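Local coordinates for mandelate racemase/muconate lactonizing enzyme family protein (PDB 3TOY) that is of unknown function but belongs to the enolase superfamily, pairing an N-terminal capping domain with a C-terminal barrel domain that holds a carboxylate-bound divalent metal, at residues 173-178 and 207-212; 34-39 and 80-85. One frame throughout, in Å; residues are numbered along the deposited sequence.

Interaction 1 of 2, residues 173-178 and 207-212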
ATOM      1  N   ARG A 173     -45.825 -22.632  -8.908  1.00 50.75           N
ATOM      2  CA  ARG A 173     -46.243 -23.792  -8.119  1.00 56.30           C
ATOM      3  C   ARG A 173     -45.059 -24.352  -7.340  1.00 54.65           C
ATOM      4  O   ARG A 173     -45.157 -24.651  -6.148  1.00 54.31           O
ATOM      5  CB  ARG A 173     -46.851 -24.882  -9.014  1.00 58.06           C
ATOM      6  N   THR A 174     -43.931 -24.491  -8.024  1.00 52.39           N
ATOM      7  CA  THR A 174     -42.736 -25.024  -7.390  1.00 50.84           C
ATOM      8  C   THR A 174     -42.266 -24.129  -6.241  1.00 46.84           C
ATOM      9  O   THR A 174     -41.835 -24.631  -5.202  1.00 43.24           O
ATOM     10  CB  THR A 174     -41.610 -25.198  -8.405  1.00 51.12           C
ATOM     11  OG1 THR A 174     -42.124 -25.890  -9.549  1.00 57.52           O
ATOM     12  CG2 THR A 174     -40.452 -25.986  -7.795  1.00 45.08           C
ATOM     13  N   LEU A 175     -42.374 -22.812  -6.419  1.00 47.83           N
ATOM     14  CA  LEU A 175     -41.847 -21.877  -5.422  1.00 46.91           C
ATOM     15  C   LEU A 175     -42.765 -21.770  -4.215  1.00 52.22           C
ATOM     16  O   LEU A 175     -42.296 -21.649  -3.087  1.00 47.25           O
ATOM     17  CB  LEU A 175     -41.580 -20.499  -6.031  1.00 41.80           C
ATOM     18  CG  LEU A 175     -40.503 -20.513  -7.115  1.00 42.44           C
ATOM     19  CD1 LEU A 175     -40.475 -19.174  -7.856  1.00 37.51           C
ATOM     20  CD2 LEU A 175     -39.131 -20.852  -6.514  1.00 37.67           C
ATOM     21  N   ARG A 176     -44.074 -21.812  -4.464  1.00 52.53           N
ATOM     22  CA  ARG A 176     -45.061 -21.905  -3.394  1.00 51.47           C
ATOM     23  C   ARG A 176     -44.838 -23.149  -2.546  1.00 47.32           C
ATOM     24  O   ARG A 176     -44.838 -23.086  -1.318  1.00 49.92           O
ATOM     25  CB  ARG A 176     -46.476 -21.921  -3.976  1.00 56.97           C
ATOM     26  CG  ARG A 176     -47.193 -20.592  -3.834  1.00 69.46           C
ATOM     27  CD  ARG A 176     -46.246 -19.448  -4.138  1.00 81.15           C
ATOM     28  NE  ARG A 176     -46.676 -18.202  -3.514  1.00 87.01           N
ATOM     29  CZ  ARG A 176     -47.829 -17.597  -3.781  1.00 91.76           C
ATOM     30  NH1 ARG A 176     -48.676 -18.138  -4.649  1.00 86.69           N
ATOM     31  NH2 ARG A 176     -48.137 -16.460  -3.171  1.00 92.81           N
ATOM     32  N   THR A 177     -44.643 -24.285  -3.201  1.00 49.72           N
ATOM     33  CA  THR A 177     -44.350 -25.513  -2.480  1.00 51.39           C
ATOM     34  C   THR A 177     -43.076 -25.352  -1.651  1.00 54.56           C
ATOM     35  O   THR A 177     -43.036 -25.708  -0.473  1.00 49.64           O
ATOM     36  CB  THR A 177     -44.190 -26.711  -3.428  1.00 56.46           C
ATOM     37  OG1 THR A 177     -45.401 -26.897  -4.183  1.00 54.80           O
ATOM     38  CG2 THR A 177     -43.871 -27.984  -2.636  1.00 51.99           C
ATOM     39  N   ALA A 178     -42.037 -24.798  -2.268  1.00 51.71           N
ATOM     40  CA  ALA A 178     -40.774 -24.612  -1.571  1.00 47.89           C
ATOM     41  C   ALA A 178     -40.941 -23.760  -0.309  1.00 47.55           C
ATOM     42  O   ALA A 178     -40.447 -24.123   0.755  1.00 44.96           O
ATOM     43  CB  ALA A 178     -39.734 -23.991  -2.507  1.00 50.02           C
ATOM     44  N   ARG A 207     -39.090 -11.231  -7.202  1.00 37.70           N
ATOM     45  CA  ARG A 207     -39.254 -10.384  -6.018  1.00 36.76           C
ATOM     46  C   ARG A 207     -40.717  -9.968  -5.852  1.00 43.20           C
ATOM     47  O   ARG A 207     -41.204  -9.808  -4.726  1.00 45.61           O
ATOM     48  CB  ARG A 207     -38.334  -9.142  -6.105  1.00 33.44           C
ATOM     49  CG  ARG A 207     -38.409  -8.160  -4.941  1.00 35.97           C
ATOM     50  CD  ARG A 207     -38.170  -8.841  -3.585  1.00 38.57           C
ATOM     51  NE  ARG A 207     -36.756  -9.050  -3.250  1.00 35.92           N
ATOM     52  CZ  ARG A 207     -36.331  -9.937  -2.354  1.00 42.06           C
ATOM     53  NH1 ARG A 207     -37.207 -10.725  -1.737  1.00 37.15           N
ATOM     54  NH2 ARG A 207     -35.030 -10.064  -2.083  1.00 33.74           N
ATOM     55  N   ALA A 208     -41.416  -9.793  -6.973  1.00 42.95           N
ATOM     56  CA  ALA A 208     -42.833  -9.428  -6.944  1.00 46.35           C
ATOM     57  C   ALA A 208     -43.684 -10.610  -6.480  1.00 48.91           C
ATOM     58  O   ALA A 208     -44.645 -10.436  -5.733  1.00 50.81           O
ATOM     59  CB  ALA A 208     -43.297  -8.939  -8.312  1.00 47.59           C
ATOM     60  N   LEU A 209     -43.312 -11.811  -6.910  1.00 42.13           N
ATOM     61  CA  LEU A 209     -44.037 -13.018  -6.542  1.00 44.66           C
ATOM     62  C   LEU A 209     -43.831 -13.413  -5.080  1.00 45.34           C
ATOM     63  O   LEU A 209     -44.793 -13.703  -4.371  1.00 45.79           O
ATOM     64  CB  LEU A 209     -43.609 -14.181  -7.426  1.00 40.45           C
ATOM     65  CG  LEU A 209     -44.043 -15.532  -6.862  1.00 43.43           C
ATOM     66  CD1 LEU A 209     -45.564 -15.647  -6.880  1.00 48.31           C
ATOM     67  CD2 LEU A 209     -43.405 -16.670  -7.647  1.00 46.71           C
ATOM     68  N   LEU A 210     -42.574 -13.406  -4.642  1.00 41.56           N
ATOM     69  CA  LEU A 210     -42.178 -13.925  -3.328  1.00 43.05           C
ATOM     70  C   LEU A 210     -42.305 -12.895  -2.213  1.00 38.92           C
ATOM     71  O   LEU A 210     -42.344 -13.250  -1.023  1.00 40.44           O
ATOM     72  CB  LEU A 210     -40.734 -14.445  -3.375  1.00 41.60           C
ATOM     73  CG  LEU A 210     -40.465 -15.682  -4.219  1.00 48.82           C
ATOM     74  CD1 LEU A 210     -38.984 -15.939  -4.327  1.00 54.92           C
ATOM     75  CD2 LEU A 210     -41.180 -16.890  -3.643  1.00 56.67           C
ATOM     76  N   GLY A 211     -42.344 -11.622  -2.592  1.00 36.47           N
ATOM     77  CA  GLY A 211     -42.420 -10.533  -1.618  1.00 38.11           C
ATOM     78  C   GLY A 211     -41.094 -10.190  -0.957  1.00 41.79           C
ATOM     79  O   GLY A 211     -40.069 -10.805  -1.254  1.00 41.62           O
ATOM     80  N   PRO A 212     -41.108  -9.211  -0.037  1.00 48.25           N
ATOM     81  CA  PRO A 212     -39.883  -8.700   0.576  1.00 42.68           C
ATOM     82  C   PRO A 212     -39.225  -9.622   1.609  1.00 44.07           C
ATOM     83  O   PRO A 212     -38.051  -9.429   1.936  1.00 47.04           O
ATOM     84  CB  PRO A 212     -40.353  -7.416   1.256  1.00 46.72           C
ATOM     85  CG  PRO A 212     -41.790  -7.684   1.577  1.00 48.71           C
ATOM     86  CD  PRO A 212     -42.295  -8.449   0.391  1.00 46.91           C
TER
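Leu175 and Leu209 carry this contact between helices 168-181 and 196-210, and no hydrogen bond joins the two segments. One branch of each leucine does the touching: CD1 of Leu175 lies 3.9 Å from CD2 of Leu209, and the two side chains meet at a slant rather than running alongside each other. Their first torsions differ. Leu209 holds CG anti to its own backbone N (chi1 165°), which carries both methyls across the gap. Leu175 instead places CG opposite its carbonyl carbon.

The two methyls of Leu209 serve different neighbours. While CD2 meets Leu175, CD1 sits over the centre of one face of the Arg176 guanidinium, 4.3 Å from Arg176 CZ. The arginine thus lends a flat surface to an aliphatic group at the outer margin of the contact, and its NH1 forms a salt bridge with Glu172, one turn back on the same helix. Leu210 adds a looser touch, its CD2 being 4.3 Å from Leu175 CB, and it also packs on Leu216 of strand 215-219. The buried Leu175 also touches Tyr163 and Leu166.

After Leu210 the backbone leaves helical angles at Gly211, whose phi is positive (79°). Its carbonyl O accepts from Arg207 NH1 at 2.9 Å, and this oxygen lies at the guanidinium edge, close to the plane of the group. Arg207 NH1 also reaches Ile214 O and NE reaches Tyr239 O, so Arg207 links this end of the segment to the carbonyls of Ile214 and Tyr239. Pro212, next in the chain, touches a bound O-acetaldehydyl-hexaethylene glycol. Helices 168-181 and 196-210 follow the parallel strands 157-162 and 186-190, and neighbouring outer helices of successive beta-alpha units pack side by side in the enolase-type barrel.

Interaction 2 of 2, residues 34-39 and 80-85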
ATOM      1  N   ALA A  34     -15.527 -47.671  -6.433  1.00 31.54           N
ATOM      2  CA  ALA A  34     -16.315 -46.528  -6.849  1.00 36.45           C
ATOM      3  C   ALA A  34     -17.278 -46.940  -7.935  1.00 39.49           C
ATOM      4  O   ALA A  34     -16.923 -47.700  -8.840  1.00 39.58           O
ATOM      5  CB  ALA A  34     -15.378 -45.413  -7.362  1.00 35.54           C
ATOM      6  N   ARG A  35     -18.499 -46.431  -7.862  1.00 37.72           N
ATOM      7  CA  ARG A  35     -19.465 -46.680  -8.924  1.00 40.54           C
ATOM      8  C   ARG A  35     -20.038 -45.382  -9.468  1.00 37.87           C
ATOM      9  O   ARG A  35     -20.260 -44.431  -8.716  1.00 37.51           O
ATOM     10  CB  ARG A  35     -20.601 -47.576  -8.424  1.00 37.09           C
ATOM     11  CG  ARG A  35     -20.149 -48.968  -7.944  1.00 42.85           C
ATOM     12  CD  ARG A  35     -21.328 -49.740  -7.351  1.00 43.61           C
ATOM     13  NE  ARG A  35     -21.691 -49.258  -6.021  1.00 46.29           N
ATOM     14  CZ  ARG A  35     -22.774 -49.643  -5.352  1.00 51.99           C
ATOM     15  NH1 ARG A  35     -23.607 -50.529  -5.885  1.00 46.62           N
ATOM     16  NH2 ARG A  35     -23.018 -49.149  -4.145  1.00 50.76           N
ATOM     17  N   ALA A  36     -20.297 -45.358 -10.769  1.00 34.73           N
ATOM     18  CA  ALA A  36     -20.907 -44.207 -11.421  1.00 33.24           C
ATOM     19  C   ALA A  36     -22.412 -44.404 -11.600  1.00 41.77           C
ATOM     20  O   ALA A  36     -22.858 -45.476 -12.023  1.00 41.78           O
ATOM     21  CB  ALA A  36     -20.235 -43.969 -12.775  1.00 32.88           C
ATOM     22  N   VAL A  37     -23.198 -43.379 -11.282  1.00 37.33           N
ATOM     23  CA  VAL A  37     -24.633 -43.404 -11.551  1.00 35.13           C
ATOM     24  C   VAL A  37     -25.059 -42.103 -12.199  1.00 44.01           C
ATOM     25  O   VAL A  37     -24.389 -41.076 -12.051  1.00 39.64           O
ATOM     26  CB  VAL A  37     -25.477 -43.619 -10.290  1.00 37.38           C
ATOM     27  CG1 VAL A  37     -25.168 -44.975  -9.657  1.00 36.53           C
ATOM     28  CG2 VAL A  37     -25.245 -42.510  -9.268  1.00 37.87           C
ATOM     29  N   ILE A  38     -26.164 -42.150 -12.928  1.00 39.79           N
ATOM     30  CA  ILE A  38     -26.793 -40.933 -13.400  1.00 41.28           C
ATOM     31  C   ILE A  38     -28.232 -40.906 -12.909  1.00 46.48           C
ATOM     32  O   ILE A  38     -29.090 -41.647 -13.402  1.00 45.51           O
ATOM     33  CB  ILE A  38     -26.722 -40.810 -14.926  1.00 39.09           C
ATOM     34  CG1 ILE A  38     -25.264 -40.924 -15.393  1.00 38.70           C
ATOM     35  CG2 ILE A  38     -27.361 -39.501 -15.391  1.00 37.73           C
ATOM     36  CD1 ILE A  38     -25.080 -40.793 -16.879  1.00 43.12           C
ATOM     37  N   THR A  39     -28.487 -40.062 -11.919  1.00 38.52           N
ATOM     38  CA  THR A  39     -29.797 -39.977 -11.308  1.00 41.56           C
ATOM     39  C   THR A  39     -30.700 -39.037 -12.083  1.00 44.97           C
ATOM     40  O   THR A  39     -30.225 -38.090 -12.712  1.00 43.30           O
ATOM     41  CB  THR A  39     -29.698 -39.467  -9.862  1.00 44.60           C
ATOM     42  OG1 THR A  39     -29.090 -38.165  -9.858  1.00 42.78           O
ATOM     43  CG2 THR A  39     -28.871 -40.413  -9.020  1.00 41.97           C
ATOM     44  N   LEU A  80     -18.864 -37.172 -18.858  1.00 40.05           N
ATOM     45  CA  LEU A  80     -17.477 -37.265 -19.280  1.00 39.73           C
ATOM     46  C   LEU A  80     -16.503 -37.491 -18.107  1.00 42.28           C
ATOM     47  O   LEU A  80     -15.474 -38.147 -18.258  1.00 38.22           O
ATOM     48  CB  LEU A  80     -17.124 -36.009 -20.079  1.00 45.19           C
ATOM     49  CG  LEU A  80     -15.790 -35.905 -20.793  1.00 54.54           C
ATOM     50  CD1 LEU A  80     -15.964 -35.074 -22.069  1.00 53.61           C
ATOM     51  CD2 LEU A  80     -14.769 -35.280 -19.857  1.00 54.93           C
ATOM     52  N   ALA A  81     -16.829 -36.969 -16.928  1.00 35.77           N
ATOM     53  CA  ALA A  81     -15.910 -37.066 -15.796  1.00 33.78           C
ATOM     54  C   ALA A  81     -16.058 -38.387 -15.006  1.00 35.19           C
ATOM     55  O   ALA A  81     -15.235 -38.704 -14.147  1.00 33.26           O
ATOM     56  CB  ALA A  81     -16.101 -35.870 -14.862  1.00 31.95           C
ATOM     57  N   LEU A  82     -17.117 -39.142 -15.277  1.00 33.69           N
ATOM     58  CA  LEU A  82     -17.418 -40.326 -14.450  1.00 34.71           C
ATOM     59  C   LEU A  82     -16.326 -41.376 -14.516  1.00 32.89           C
ATOM     60  O   LEU A  82     -15.781 -41.780 -13.494  1.00 36.00           O
ATOM     61  CB  LEU A  82     -18.773 -40.934 -14.822  1.00 35.82           C
ATOM     62  CG  LEU A  82     -19.982 -40.062 -14.498  1.00 35.22           C
ATOM     63  CD1 LEU A  82     -21.246 -40.621 -15.161  1.00 39.32           C
ATOM     64  CD2 LEU A  82     -20.178 -39.947 -12.993  1.00 28.30           C
ATOM     65  N   LYS A  83     -15.984 -41.817 -15.716  1.00 34.85           N
ATOM     66  CA  LYS A  83     -15.003 -42.900 -15.831  1.00 36.83           C
ATOM     67  C   LYS A  83     -13.654 -42.527 -15.224  1.00 38.68           C
ATOM     68  O   LYS A  83     -13.113 -43.269 -14.417  1.00 35.40           O
ATOM     69  CB  LYS A  83     -14.838 -43.328 -17.288  1.00 43.58           C
ATOM     70  CG  LYS A  83     -16.002 -44.167 -17.785  1.00 50.90           C
ATOM     71  CD  LYS A  83     -15.820 -44.595 -19.233  1.00 54.53           C
ATOM     72  CE  LYS A  83     -16.847 -45.654 -19.617  1.00 63.27           C
ATOM     73  NZ  LYS A  83     -18.234 -45.240 -19.266  1.00 61.06           N
ATOM     74  N   PRO A  84     -13.109 -41.365 -15.615  1.00 37.22           N
ATOM     75  CA  PRO A  84     -11.852 -40.875 -15.036  1.00 34.83           C
ATOM     76  C   PRO A  84     -11.904 -40.852 -13.494  1.00 31.32           C
ATOM     77  O   PRO A  84     -10.958 -41.317 -12.836  1.00 35.84           O
ATOM     78  CB  PRO A  84     -11.733 -39.458 -15.601  1.00 33.20           C
ATOM     79  CG  PRO A  84     -12.560 -39.436 -16.813  1.00 42.04           C
ATOM     80  CD  PRO A  84     -13.661 -40.448 -16.622  1.00 33.33           C
ATOM     81  N   LEU A  85     -13.002 -40.333 -12.927  1.00 30.52           N
ATOM     82  CA  LEU A  85     -13.139 -40.230 -11.460  1.00 28.15           C
ATOM     83  C   LEU A  85     -13.180 -41.611 -10.812  1.00 33.38           C
ATOM     84  O   LEU A  85     -12.538 -41.858  -9.797  1.00 32.82           O
ATOM     85  CB  LEU A  85     -14.386 -39.436 -11.063  1.00 31.00           C
ATOM     86  CG  LEU A  85     -14.221 -37.911 -11.171  1.00 33.24           C
ATOM     87  CD1 LEU A  85     -15.554 -37.197 -10.977  1.00 27.70           C
ATOM     88  CD2 LEU A  85     -13.194 -37.449 -10.155  1.00 30.93           C
TER
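Helix-on-sheet packing in the N-terminal capping domain of the enolase superfamily is illustrated where Leu82, on helix 82-95, meets Ala36 and Ile38 of strand 29-47. Helix and strand come close here, with the CA atoms of Ala36 and Leu82 6.0 Å apart, a spacing that the small alanine permits. Its methyl takes two contacts from the leucine: Ala36 CB is 3.9 Å from Leu82 CB and 4.0 Å from Leu82 CD2.

The other branch of Leu82 goes further along the strand. With CG anti to the carbonyl carbon (chi1 -67°), the fork of the side chain straddles two positions, CD2 on Ala36 and CD1 at 4.0 Å from Ile38 CG1. The isoleucine and leucine side chains pass each other at an angle. Between them in sequence, Val37 turns its side chain away, onto Leu57 and Leu59 of strand 50-64, as the alternation of a strand leads one to expect; its O is 4.4 Å from Leu82 CD1.

Val58 and Val382, from the strands flanking 29-47, also touch Leu82, so its side chain spans three strands of the sheet. Further along the same helix, Glu90 accepts a hydrogen bond from the backbone N of Ala34. Nearby, Leu80 and Pro84 pack on Leu88 of the second subunit. Because the side-chain contacts are apolar and no hydrogen bond joins the segments, the fit of this buried contact probably rests on shape: a forked side chain fitted over one methyl and beside a longer branch.

The two contacts lie in different domains, interaction 2 in the capping domain and interaction 1 on the barrel; their centres are 35 Å apart and their nearest atoms about 17 Å, without touching. Both rest on leucine methyls and lack hydrogen bonds between segments, yet their settings differ. Interaction 2 sets a helix on an antiparallel sheet; it is buried, with a second subunit against segment 80-85, and its side-chain contacts are all aliphatic. Interaction 1 joins two helices on the barrel's outside, is only partly buried, meets no other protein chain, and includes a charged guanidinium at its margin. They share no helix or strand.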